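Local atomic coordinates of geranylgeranyl pyrophosphate synthase (PDB entry 3QQV), a protein that probably catalyses the magnesium-dependent head-to-tail condensation of allylic diphosphates with isopentenyl diphosphate in isoprenoid biosynthesis. Residues V24-L29 / F57-G62; R64-Y69 / A218-R223; E98-C103 / V157-M162. One frame throughout, in Å; residues are numbered along the deposited sequence.

In the fold
The three interactions belong to one all-helical bundle and all touch one bound dimethylallyl diphosphate. Along the chain interaction 1 closes first, pairing helix 21-43 with the end of helix 45-59; interaction 2 then joins helix 65-76 to helix 205-231, and interaction 3, between helices 97-111 and 140-164, is nested inside the loop that interaction 2 closes. Their centres lie about 12 to 15 Å apart, yet all three touch one another. Arg64 bonds both Val58 O and Glu98, while Gln101 meets Tyr219. Gly62, Arg66 and Gln101, one from each interaction, thus converge on the same diphosphate from separate helices or loops.

Interaction 1: residues V24-L29 / F57-G62; sequences VVRDRL and FVLNGG. With DMA (dimethylallyl diphosphate), chain D.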
loop_
_atom_site.group_PDB
_atom_site.type_symbol
_atom_site.label_atom_id
_atom_site.label_comp_id
_atom_site.label_asym_id
_atom_site.label_seq_id
_atom_site.Cartn_x
_atom_site.Cartn_y
_atom_site.Cartn_z
ATOM N N VAL A 24 -9.367 12.400 21.015
ATOM C CA VAL A 24 -7.925 12.445 21.224
ATOM C C VAL A 24 -7.221 11.865 19.987
ATOM O O VAL A 24 -6.222 12.417 19.527
ATOM C CB VAL A 24 -7.521 11.699 22.518
ATOM C CG1 VAL A 24 -6.011 11.588 22.654
ATOM C CG2 VAL A 24 -8.125 12.394 23.737
ATOM N N VAL A 25 -7.781 10.778 19.450
ATOM C CA VAL A 25 -7.292 10.145 18.220
ATOM C C VAL A 25 -7.320 11.137 17.052
ATOM O O VAL A 25 -6.326 11.285 16.339
ATOM C CB VAL A 25 -8.096 8.868 17.893
ATOM C CG1 VAL A 25 -7.714 8.279 16.514
ATOM C CG2 VAL A 25 -7.862 7.850 18.972
ATOM N N ARG A 26 -8.442 11.841 16.906
ATOM C CA ARG A 26 -8.594 12.869 15.875
ATOM C C ARG A 26 -7.558 13.985 16.008
ATOM O O ARG A 26 -7.055 14.463 15.002
ATOM C CB ARG A 26 -10.006 13.450 15.885
ATOM C CG ARG A 26 -10.431 14.092 14.569
ATOM C CD ARG A 26 -11.718 14.900 14.734
ATOM N NE ARG A 26 -12.226 15.440 13.468
ATOM C CZ ARG A 26 -11.865 16.609 12.934
ATOM N NH1 ARG A 26 -10.971 17.384 13.536
ATOM N NH2 ARG A 26 -12.397 17.000 11.782
ATOM N N ASP A 27 -7.233 14.371 17.246
ATOM C CA ASP A 27 -6.183 15.354 17.518
ATOM C C ASP A 27 -4.782 14.919 17.138
ATOM O O ASP A 27 -3.978 15.737 16.684
ATOM C CB ASP A 27 -6.177 15.757 18.988
ATOM C CG ASP A 27 -7.132 16.886 19.276
ATOM O OD1 ASP A 27 -7.544 17.562 18.307
ATOM O OD2 ASP A 27 -7.466 17.090 20.464
ATOM N N ARG A 28 -4.480 13.648 17.367
ATOM C CA ARG A 28 -3.175 13.113 17.026
ATOM C C ARG A 28 -3.040 13.045 15.507
ATOM O O ARG A 28 -1.994 13.394 14.960
ATOM C CB ARG A 28 -2.939 11.735 17.669
ATOM C CG ARG A 28 -3.069 11.675 19.216
ATOM C CD ARG A 28 -2.392 12.832 19.955
ATOM N NE ARG A 28 -0.957 12.903 19.697
ATOM C CZ ARG A 28 -0.188 13.948 19.982
ATOM N NH1 ARG A 28 -0.709 15.027 20.557
ATOM N NH2 ARG A 28 1.110 13.912 19.693
ATOM N N LEU A 29 -4.115 12.623 14.848
ATOM C CA LEU A 29 -4.183 12.530 13.394
ATOM C C LEU A 29 -4.102 13.886 12.686
ATOM O O LEU A 29 -3.455 14.005 11.642
ATOM C CB LEU A 29 -5.448 11.775 12.972
ATOM C CG LEU A 29 -5.482 10.278 13.306
ATOM C CD1 LEU A 29 -6.852 9.703 13.002
ATOM C CD2 LEU A 29 -4.368 9.485 12.589
ATOM N N PHE A 57 -11.307 11.605 4.785
ATOM C CA PHE A 57 -11.676 10.215 5.020
ATOM C C PHE A 57 -11.180 9.750 6.395
ATOM O O PHE A 57 -11.896 9.066 7.114
ATOM C CB PHE A 57 -11.128 9.319 3.906
ATOM C CG PHE A 57 -11.583 7.888 3.989
ATOM C CD1 PHE A 57 -12.846 7.516 3.533
ATOM C CD2 PHE A 57 -10.748 6.910 4.515
ATOM C CE1 PHE A 57 -13.266 6.201 3.594
ATOM C CE2 PHE A 57 -11.168 5.585 4.595
ATOM C CZ PHE A 57 -12.427 5.227 4.131
ATOM N N VAL A 58 -9.967 10.163 6.757
ATOM C CA VAL A 58 -9.338 9.783 8.018
ATOM C C VAL A 58 -9.919 10.575 9.207
ATOM O O VAL A 58 -10.224 9.994 10.258
ATOM C CB VAL A 58 -7.784 9.943 7.926
ATOM C CG1 VAL A 58 -7.122 9.805 9.270
ATOM C CG2 VAL A 58 -7.213 8.918 6.986
ATOM N N LEU A 59 -10.074 11.889 9.035
ATOM C CA LEU A 59 -10.524 12.768 10.124
ATOM C C LEU A 59 -12.003 12.663 10.482
ATOM O O LEU A 59 -12.377 12.920 11.627
ATOM C CB LEU A 59 -10.154 14.230 9.856
ATOM C CG LEU A 59 -8.666 14.564 9.926
ATOM C CD1 LEU A 59 -8.452 16.079 9.982
ATOM C CD2 LEU A 59 -7.996 13.854 11.103
ATOM N N ASN A 60 -12.837 12.296 9.514
ATOM C CA ASN A 60 -14.252 12.028 9.775
ATOM C C ASN A 60 -14.471 10.523 9.913
ATOM O O ASN A 60 -15.318 9.933 9.243
ATOM C CB ASN A 60 -15.131 12.619 8.668
ATOM C CG ASN A 60 -14.785 14.074 8.360
ATOM O OD1 ASN A 60 -14.682 14.908 9.263
ATOM N ND2 ASN A 60 -14.598 14.379 7.080
ATOM N N GLY A 61 -13.696 9.916 10.807
ATOM C CA GLY A 61 -13.578 8.467 10.889
ATOM C C GLY A 61 -14.697 7.784 11.632
ATOM O O GLY A 61 -15.675 8.423 12.030
ATOM N N GLY A 62 -14.540 6.477 11.826
ATOM C CA GLY A 62 -15.529 5.671 12.525
ATOM C C GLY A 62 -15.466 5.817 14.032
ATOM O O GLY A 62 -15.424 6.929 14.566
HETATM C C1 DMA D . -14.464 -2.090 9.433
HETATM O O1 DMA D . -14.281 -1.786 10.803
HETATM C C2 DMA D . -15.282 -3.327 9.344
HETATM C C3 DMA D . -14.741 -4.521 9.427
HETATM C C4 DMA D . -13.288 -4.686 9.616
HETATM C C5 DMA D . -15.629 -5.712 9.355
HETATM P PA DMA D . -14.981 -0.588 11.525
HETATM O O1A DMA D . -14.237 -0.399 12.763
HETATM O O2A DMA D . -16.374 -1.015 11.573
HETATM O O3A DMA D . -14.833 0.686 10.562
HETATM P PB DMA D . -14.769 2.220 10.932
HETATM O O1B DMA D . -15.623 2.825 9.928
HETATM O O2B DMA D . -13.361 2.611 10.790
HETATM O O3B DMA D . -15.198 2.364 12.321
#
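Leu29 and Arg26, one turn apart on helix 21-43, meet the last turn of helix 45-59 in two different ways: Leu29 inserts carbon against carbon, whereas Arg26 reaches across Leu59 on the exposed side. Leu29 leaves its backbone toward the opposing helix and crosses Val58 at about a right angle, its CD1 branch resting 3.7 Å from CG1 of Val58. Its CB carbon is used as well, 3.8 Å from CD2 of Leu59, so a single leucine touches two successive residues. Leu59 in turn sends CD2 back toward the first helix, where it also approaches the carbonyl oxygen of Arg26.

Arg26 leaves its helix with CG anti to the backbone N (chi1 -157°) and stays extended as far as NE, which carries the guanidinium across to the end of the neighbouring helix. There NE lies 3.1 Å from Leu59 O, a weak hydrogen bond because the N-H...O angle is only 125°. CB of Leu59 sits over one face of the guanidinium, displaced toward its rim. Asn60 OD1 approaches its edge in plane, but at 4.0 Å from Arg26 NH2 this is proximity alone; the two side chains run side by side, with guanidinium and amide planes turned 40° apart.

Deeper in, Leu29 continues onto Glu98 and Phe99 of helix 97-111, and Val58 onto Ala102 of that helix, while Val58 O accepts a hydrogen bond from Arg64. Helical geometry ends at Asn60, and the chain turns through Gly61 to Gly62, whose CA lies 3.3 Å from O3B of dimethylallyl diphosphate. Gly61 and Gly62 open the family's GGKR motif, which ends at Arg64 and, as in relatives, probably borders the isopentenyl diphosphate site.

Interaction 2: residues R64-Y69 / A218-R223; sequences RIRPLY and AYTIAR. With DMA (dimethylallyl diphosphate), chain D.
Tyr69 and Ile221 form a tightly packed apolar part of this buried contact, between helices that run nearly parallel; the segments' axes approach to 8.4 Å, inclined by 19°. The methyl CG2 of Ile221 stands over the middle of the Tyr69 ring, 3.5 Å from its centroid and 7° off the normal, a CH-pi contact. CD1 of the same isoleucine reaches the ring margin at CE1; beyond it, the Tyr69 hydroxyl pairs with Tyr245.

The other end is polar and ligand-facing. With its chain extended from CG to NE, Arg66 passes over one face of the Tyr219 ring: CD makes a second CH-pi contact, and NE, displaced toward the rim, lies 3.2 Å from Tyr219 CE2. Thr220 CG2 covers a face of the guanidinium, but the bond from Arg66 NH2 to Thr220 OG1 (3.0 Å) is weak, and that hydroxyl also bonds Thr216 O. Looser still, Ile65 CG2 merely grazes Thr220 CG2 at 3.8 Å. The straighter bonds go to dimethylallyl diphosphate: Arg66 NH1 to O1A at 3.1 Å, and NH2 to O1 at 3.2 Å with an angle of 167°. This is probably the pocket that in relatives takes the diphosphate of isopentenyl diphosphate, here occupied by dimethylallyl diphosphate.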
loop_
_atom_site.group_PDB
_atom_site.type_symbol
_atom_site.label_atom_id
_atom_site.label_comp_id
_atom_site.label_asym_id
_atom_site.label_seq_id
_atom_site.Cartn_x
_atom_site.Cartn_y
_atom_site.Cartn_z
ATOM N N ARG A 64 -13.113 4.605 15.985
ATOM C CA ARG A 64 -11.706 4.509 16.398
ATOM C C ARG A 64 -11.465 3.302 17.317
ATOM O O ARG A 64 -10.765 3.411 18.328
ATOM C CB ARG A 64 -11.196 5.809 17.044
ATOM C CG ARG A 64 -11.632 7.105 16.356
ATOM C CD ARG A 64 -10.996 7.289 14.994
ATOM N NE ARG A 64 -11.162 8.662 14.531
ATOM C CZ ARG A 64 -10.886 9.080 13.301
ATOM N NH1 ARG A 64 -10.428 8.227 12.397
ATOM N NH2 ARG A 64 -11.072 10.355 12.975
ATOM N N ILE A 65 -12.053 2.165 16.939
ATOM C CA ILE A 65 -12.019 0.943 17.740
ATOM C C ILE A 65 -10.598 0.396 17.932
ATOM O O ILE A 65 -10.234 -0.025 19.034
ATOM C CB ILE A 65 -13.037 -0.143 17.220
ATOM C CG1 ILE A 65 -13.294 -1.223 18.276
ATOM C CG2 ILE A 65 -12.608 -0.779 15.904
ATOM C CD1 ILE A 65 -14.329 -0.830 19.328
ATOM N N ARG A 66 -9.786 0.456 16.878
ATOM C CA ARG A 66 -8.428 -0.075 16.941
ATOM C C ARG A 66 -7.480 0.726 17.857
ATOM O O ARG A 66 -6.819 0.116 18.681
ATOM C CB ARG A 66 -7.863 -0.334 15.535
ATOM C CG ARG A 66 -8.652 -1.391 14.803
ATOM C CD ARG A 66 -8.484 -1.308 13.294
ATOM N NE ARG A 66 -9.411 -2.212 12.620
ATOM C CZ ARG A 66 -10.678 -1.923 12.344
ATOM N NH1 ARG A 66 -11.181 -0.741 12.676
ATOM N NH2 ARG A 66 -11.445 -2.820 11.734
ATOM N N PRO A 67 -7.448 2.086 17.753
ATOM C CA PRO A 67 -6.688 2.853 18.752
ATOM C C PRO A 67 -7.206 2.675 20.176
ATOM O O PRO A 67 -6.410 2.708 21.108
ATOM C CB PRO A 67 -6.900 4.309 18.323
ATOM C CG PRO A 67 -7.171 4.239 16.874
ATOM C CD PRO A 67 -7.940 2.969 16.672
ATOM N N LEU A 68 -8.521 2.502 20.328
ATOM C CA LEU A 68 -9.148 2.255 21.632
ATOM C C LEU A 68 -8.603 1.001 22.281
ATOM O O LEU A 68 -8.169 1.039 23.438
ATOM C CB LEU A 68 -10.672 2.136 21.501
ATOM C CG LEU A 68 -11.545 3.352 21.812
ATOM C CD1 LEU A 68 -12.990 3.067 21.389
ATOM C CD2 LEU A 68 -11.471 3.682 23.298
ATOM N N TYR A 69 -8.588 -0.095 21.516
ATOM C CA TYR A 69 -8.026 -1.352 21.996
ATOM C C TYR A 69 -6.525 -1.293 22.264
ATOM O O TYR A 69 -6.057 -1.883 23.242
ATOM C CB TYR A 69 -8.379 -2.509 21.065
ATOM C CG TYR A 69 -9.729 -3.112 21.377
ATOM C CD1 TYR A 69 -10.756 -3.085 20.442
ATOM C CD2 TYR A 69 -9.984 -3.692 22.627
ATOM C CE1 TYR A 69 -12.000 -3.625 20.736
ATOM C CE2 TYR A 69 -11.219 -4.259 22.921
ATOM C CZ TYR A 69 -12.223 -4.220 21.971
ATOM O OH TYR A 69 -13.461 -4.764 22.250
ATOM N N ALA A 218 -7.681 -10.481 14.374
ATOM C CA ALA A 218 -6.286 -10.105 14.616
ATOM C C ALA A 218 -6.122 -8.594 14.484
ATOM O O ALA A 218 -5.669 -7.905 15.393
ATOM C CB ALA A 218 -5.382 -10.825 13.634
ATOM N N TYR A 219 -6.587 -8.090 13.358
ATOM C CA TYR A 219 -6.417 -6.719 12.966
ATOM C C TYR A 219 -7.208 -5.710 13.805
ATOM O O TYR A 219 -6.726 -4.620 14.089
ATOM C CB TYR A 219 -6.841 -6.639 11.509
ATOM C CG TYR A 219 -7.034 -5.256 10.979
ATOM C CD1 TYR A 219 -5.982 -4.344 10.972
ATOM C CD2 TYR A 219 -8.256 -4.874 10.435
ATOM C CE1 TYR A 219 -6.150 -3.082 10.469
ATOM C CE2 TYR A 219 -8.430 -3.617 9.912
ATOM C CZ TYR A 219 -7.368 -2.728 9.944
ATOM O OH TYR A 219 -7.519 -1.471 9.450
ATOM N N THR A 220 -8.424 -6.073 14.194
ATOM C CA THR A 220 -9.331 -5.109 14.815
ATOM C C THR A 220 -9.170 -5.078 16.327
ATOM O O THR A 220 -9.219 -4.001 16.935
ATOM C CB THR A 220 -10.805 -5.384 14.403
ATOM O OG1 THR A 220 -10.885 -5.452 12.972
ATOM C CG2 THR A 220 -11.762 -4.320 14.920
ATOM N N ILE A 221 -8.953 -6.247 16.931
ATOM C CA ILE A 221 -8.955 -6.337 18.394
ATOM C C ILE A 221 -7.690 -6.959 18.999
ATOM O O ILE A 221 -7.060 -6.341 19.856
ATOM C CB ILE A 221 -10.243 -7.049 18.961
ATOM C CG1 ILE A 221 -11.515 -6.463 18.329
ATOM C CG2 ILE A 221 -10.286 -6.946 20.506
ATOM C CD1 ILE A 221 -12.799 -6.721 19.064
ATOM N N ALA A 222 -7.330 -8.168 18.561
ATOM C CA ALA A 222 -6.226 -8.920 19.158
ATOM C C ALA A 222 -4.867 -8.219 19.054
ATOM O O ALA A 222 -4.181 -8.045 20.063
ATOM C CB ALA A 222 -6.143 -10.344 18.580
ATOM N N ARG A 223 -4.483 -7.828 17.842
ATOM C CA ARG A 223 -3.201 -7.143 17.648
ATOM C C ARG A 223 -3.113 -5.701 18.184
ATOM O O ARG A 223 -2.045 -5.319 18.670
ATOM C CB ARG A 223 -2.721 -7.228 16.202
ATOM C CG ARG A 223 -2.527 -8.649 15.670
ATOM C CD ARG A 223 -1.376 -9.361 16.361
ATOM N NE ARG A 223 -1.039 -10.607 15.675
ATOM C CZ ARG A 223 -0.220 -11.535 16.162
ATOM N NH1 ARG A 223 0.346 -11.366 17.349
ATOM N NH2 ARG A 223 0.030 -12.637 15.460
HETATM C C1 DMA D . -14.464 -2.090 9.433
HETATM O O1 DMA D . -14.281 -1.786 10.803
HETATM C C2 DMA D . -15.282 -3.327 9.344
HETATM C C3 DMA D . -14.741 -4.521 9.427
HETATM C C4 DMA D . -13.288 -4.686 9.616
HETATM C C5 DMA D . -15.629 -5.712 9.355
HETATM P PA DMA D . -14.981 -0.588 11.525
HETATM O O1A DMA D . -14.237 -0.399 12.763
HETATM O O2A DMA D . -16.374 -1.015 11.573
HETATM O O3A DMA D . -14.833 0.686 10.562
HETATM P PB DMA D . -14.769 2.220 10.932
HETATM O O1B DMA D . -15.623 2.825 9.928
HETATM O O2B DMA D . -13.361 2.611 10.790
HETATM O O3B DMA D . -15.198 2.364 12.321
#

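Interaction 3: residues E98-C103 / V157-M162; sequences EFIQAC and VWAEDM. With DMA (dimethylallyl diphosphate), chain D.
Phe99 and Ala159 bring together two antiparallel helices of the all-alpha polyprenyl synthase fold, the axes of their short segments 8.0 Å apart. Alanine permits the close approach: its CB lies 3.6 Å from CB of Phe99 and 3.5 Å from CG1 of Ile100, touching both neighbours.

The Phe99 ring is then met from two directions. Over one face stands Trp158 CB, 4.2 Å from the ring centroid and only 5° off the normal, a CH-pi contact made by the methylene rather than by the indole. At the ring edge comes the selenium of Met162, modelled as selenomethionine, in a Met-aromatic contact. Its chain crosses the phenylalanine at about a right angle; CG is anti to the backbone N (chi1 -160°) and the rest stays extended, carrying SE out to the rim of the ring.

A second shell holds these groups. Phe32 of helix 21-43 meets both the Phe99 and Trp158 rings, edge-to-face with the latter. The indole NE1 of Trp158 is hydrogen-bonded to Thr185 of the second subunit, while Asp161 forms salt bridges with Arg177 and Arg184 of that subunit, so helix 140-164 joins this core to the dimer interface.

From helix 97-111, Gln101 instead reaches the substrate site. Its OE1 bonds Tyr219 OH, consistent with a fixed amide orientation, and its NE2 gives a nearly straight bond, 2.9 Å at 171°, to O2B of dimethylallyl diphosphate.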
loop_
_atom_site.group_PDB
_atom_site.type_symbol
_atom_site.label_atom_id
_atom_site.label_comp_id
_atom_site.label_asym_id
_atom_site.label_seq_id
_atom_site.Cartn_x
_atom_site.Cartn_y
_atom_site.Cartn_z
ATOM N N GLU A 98 -5.293 4.023 12.588
ATOM C CA GLU A 98 -6.281 4.650 11.707
ATOM C C GLU A 98 -5.786 4.832 10.269
ATOM O O GLU A 98 -6.586 4.833 9.329
ATOM C CB GLU A 98 -6.769 5.982 12.290
ATOM C CG GLU A 98 -7.703 5.823 13.498
ATOM C CD GLU A 98 -8.874 4.890 13.220
ATOM O OE1 GLU A 98 -9.832 5.293 12.520
ATOM O OE2 GLU A 98 -8.847 3.742 13.707
ATOM N N PHE A 99 -4.475 4.971 10.098
ATOM C CA PHE A 99 -3.891 5.028 8.758
ATOM C C PHE A 99 -3.872 3.663 8.061
ATOM O O PHE A 99 -4.092 3.575 6.849
ATOM C CB PHE A 99 -2.507 5.659 8.799
ATOM C CG PHE A 99 -2.522 7.147 8.837
ATOM C CD1 PHE A 99 -3.218 7.883 7.869
ATOM C CD2 PHE A 99 -1.828 7.827 9.824
ATOM C CE1 PHE A 99 -3.216 9.270 7.899
ATOM C CE2 PHE A 99 -1.824 9.218 9.862
ATOM C CZ PHE A 99 -2.519 9.941 8.911
ATOM N N ILE A 100 -3.665 2.596 8.829
ATOM C CA ILE A 100 -3.810 1.240 8.291
ATOM C C ILE A 100 -5.259 0.970 7.897
ATOM O O ILE A 100 -5.529 0.417 6.818
ATOM C CB ILE A 100 -3.342 0.168 9.290
ATOM C CG1 ILE A 100 -1.862 0.370 9.597
ATOM C CG2 ILE A 100 -3.541 -1.242 8.716
ATOM C CD1 ILE A 100 -1.404 -0.302 10.836
ATOM N N GLN A 101 -6.178 1.366 8.779
ATOM C CA GLN A 101 -7.607 1.289 8.501
ATOM C C GLN A 101 -7.985 2.037 7.234
ATOM O O GLN A 101 -8.690 1.496 6.398
ATOM C CB GLN A 101 -8.434 1.777 9.708
ATOM C CG GLN A 101 -9.957 1.777 9.508
ATOM C CD GLN A 101 -10.599 0.389 9.513
ATOM O OE1 GLN A 101 -9.964 -0.621 9.212
ATOM N NE2 GLN A 101 -11.882 0.343 9.855
ATOM N N ALA A 102 -7.505 3.272 7.102
ATOM C CA ALA A 102 -7.715 4.064 5.892
ATOM C C ALA A 102 -7.262 3.298 4.642
ATOM O O ALA A 102 -8.031 3.158 3.695
ATOM C CB ALA A 102 -6.995 5.395 6.000
ATOM N N CYS A 103 -6.042 2.762 4.672
ATOM C CA CYS A 103 -5.521 1.968 3.558
ATOM C C CYS A 103 -6.440 0.805 3.208
ATOM O O CYS A 103 -6.860 0.671 2.056
ATOM C CB CYS A 103 -4.121 1.422 3.857
ATOM S SG CYS A 103 -3.535 0.333 2.516
ATOM N N VAL A 157 1.940 4.025 4.272
ATOM C CA VAL A 157 3.259 4.601 4.506
ATOM C C VAL A 157 3.247 5.567 5.708
ATOM O O VAL A 157 4.202 5.630 6.500
ATOM C CB VAL A 157 3.758 5.252 3.179
ATOM C CG1 VAL A 157 4.567 6.495 3.403
ATOM C CG2 VAL A 157 4.539 4.214 2.374
ATOM N N TRP A 158 2.148 6.293 5.863
ATOM C CA TRP A 158 2.012 7.220 6.981
ATOM C C TRP A 158 1.735 6.532 8.326
ATOM O O TRP A 158 2.165 7.026 9.362
ATOM C CB TRP A 158 1.008 8.332 6.645
ATOM C CG TRP A 158 1.634 9.373 5.728
ATOM C CD1 TRP A 158 2.952 9.455 5.364
ATOM C CD2 TRP A 158 0.982 10.499 5.112
ATOM N NE1 TRP A 158 3.158 10.546 4.539
ATOM C CE2 TRP A 158 1.968 11.206 4.377
ATOM C CE3 TRP A 158 -0.335 10.984 5.119
ATOM C CZ2 TRP A 158 1.670 12.356 3.632
ATOM C CZ3 TRP A 158 -0.632 12.128 4.379
ATOM C CH2 TRP A 158 0.367 12.802 3.649
ATOM N N ALA A 159 1.057 5.383 8.295
ATOM C CA ALA A 159 0.903 4.532 9.489
ATOM C C ALA A 159 2.256 4.174 10.076
ATOM O O ALA A 159 2.475 4.343 11.286
ATOM C CB ALA A 159 0.134 3.266 9.150
ATOM N N GLU A 160 3.158 3.691 9.218
ATOM C CA GLU A 160 4.506 3.303 9.617
ATOM C C GLU A 160 5.281 4.493 10.146
ATOM O O GLU A 160 5.920 4.390 11.191
ATOM C CB GLU A 160 5.275 2.660 8.453
ATOM C CG GLU A 160 4.464 1.717 7.574
ATOM C CD GLU A 160 4.372 0.305 8.101
ATOM O OE1 GLU A 160 4.863 0.067 9.221
ATOM O OE2 GLU A 160 3.786 -0.563 7.398
ATOM N N ASP A 161 5.219 5.619 9.429
ATOM C CA ASP A 161 5.913 6.851 9.864
ATOM C C ASP A 161 5.418 7.351 11.228
ATOM O O ASP A 161 6.225 7.688 12.093
ATOM C CB ASP A 161 5.743 7.989 8.847
ATOM C CG ASP A 161 6.467 7.737 7.540
ATOM O OD1 ASP A 161 7.356 6.854 7.474
ATOM O OD2 ASP A 161 6.132 8.449 6.567
HETATM N N MSE A 162 4.098 7.364 11.410
HETATM C CA MSE A 162 3.472 7.858 12.647
HETATM C C MSE A 162 3.893 7.048 13.876
HETATM O O MSE A 162 4.166 7.622 14.943
HETATM C CB MSE A 162 1.950 7.882 12.528
HETATM C CG MSE A 162 1.297 8.825 13.545
HETATM SE SE MSE A 162 -0.585 8.953 13.263
HETATM C CE MSE A 162 -1.023 10.107 14.761
HETATM C C1 DMA D . -14.464 -2.090 9.433
HETATM O O1 DMA D . -14.281 -1.786 10.803
HETATM C C2 DMA D . -15.282 -3.327 9.344
HETATM C C3 DMA D . -14.741 -4.521 9.427
HETATM C C4 DMA D . -13.288 -4.686 9.616
HETATM C C5 DMA D . -15.629 -5.712 9.355
HETATM P PA DMA D . -14.981 -0.588 11.525
HETATM O O1A DMA D . -14.237 -0.399 12.763
HETATM O O2A DMA D . -16.374 -1.015 11.573
HETATM O O3A DMA D . -14.833 0.686 10.562
HETATM P PB DMA D . -14.769 2.220 10.932
HETATM O O1B DMA D . -15.623 2.825 9.928
HETATM O O2B DMA D . -13.361 2.611 10.790
HETATM O O3B DMA D . -15.198 2.364 12.321
#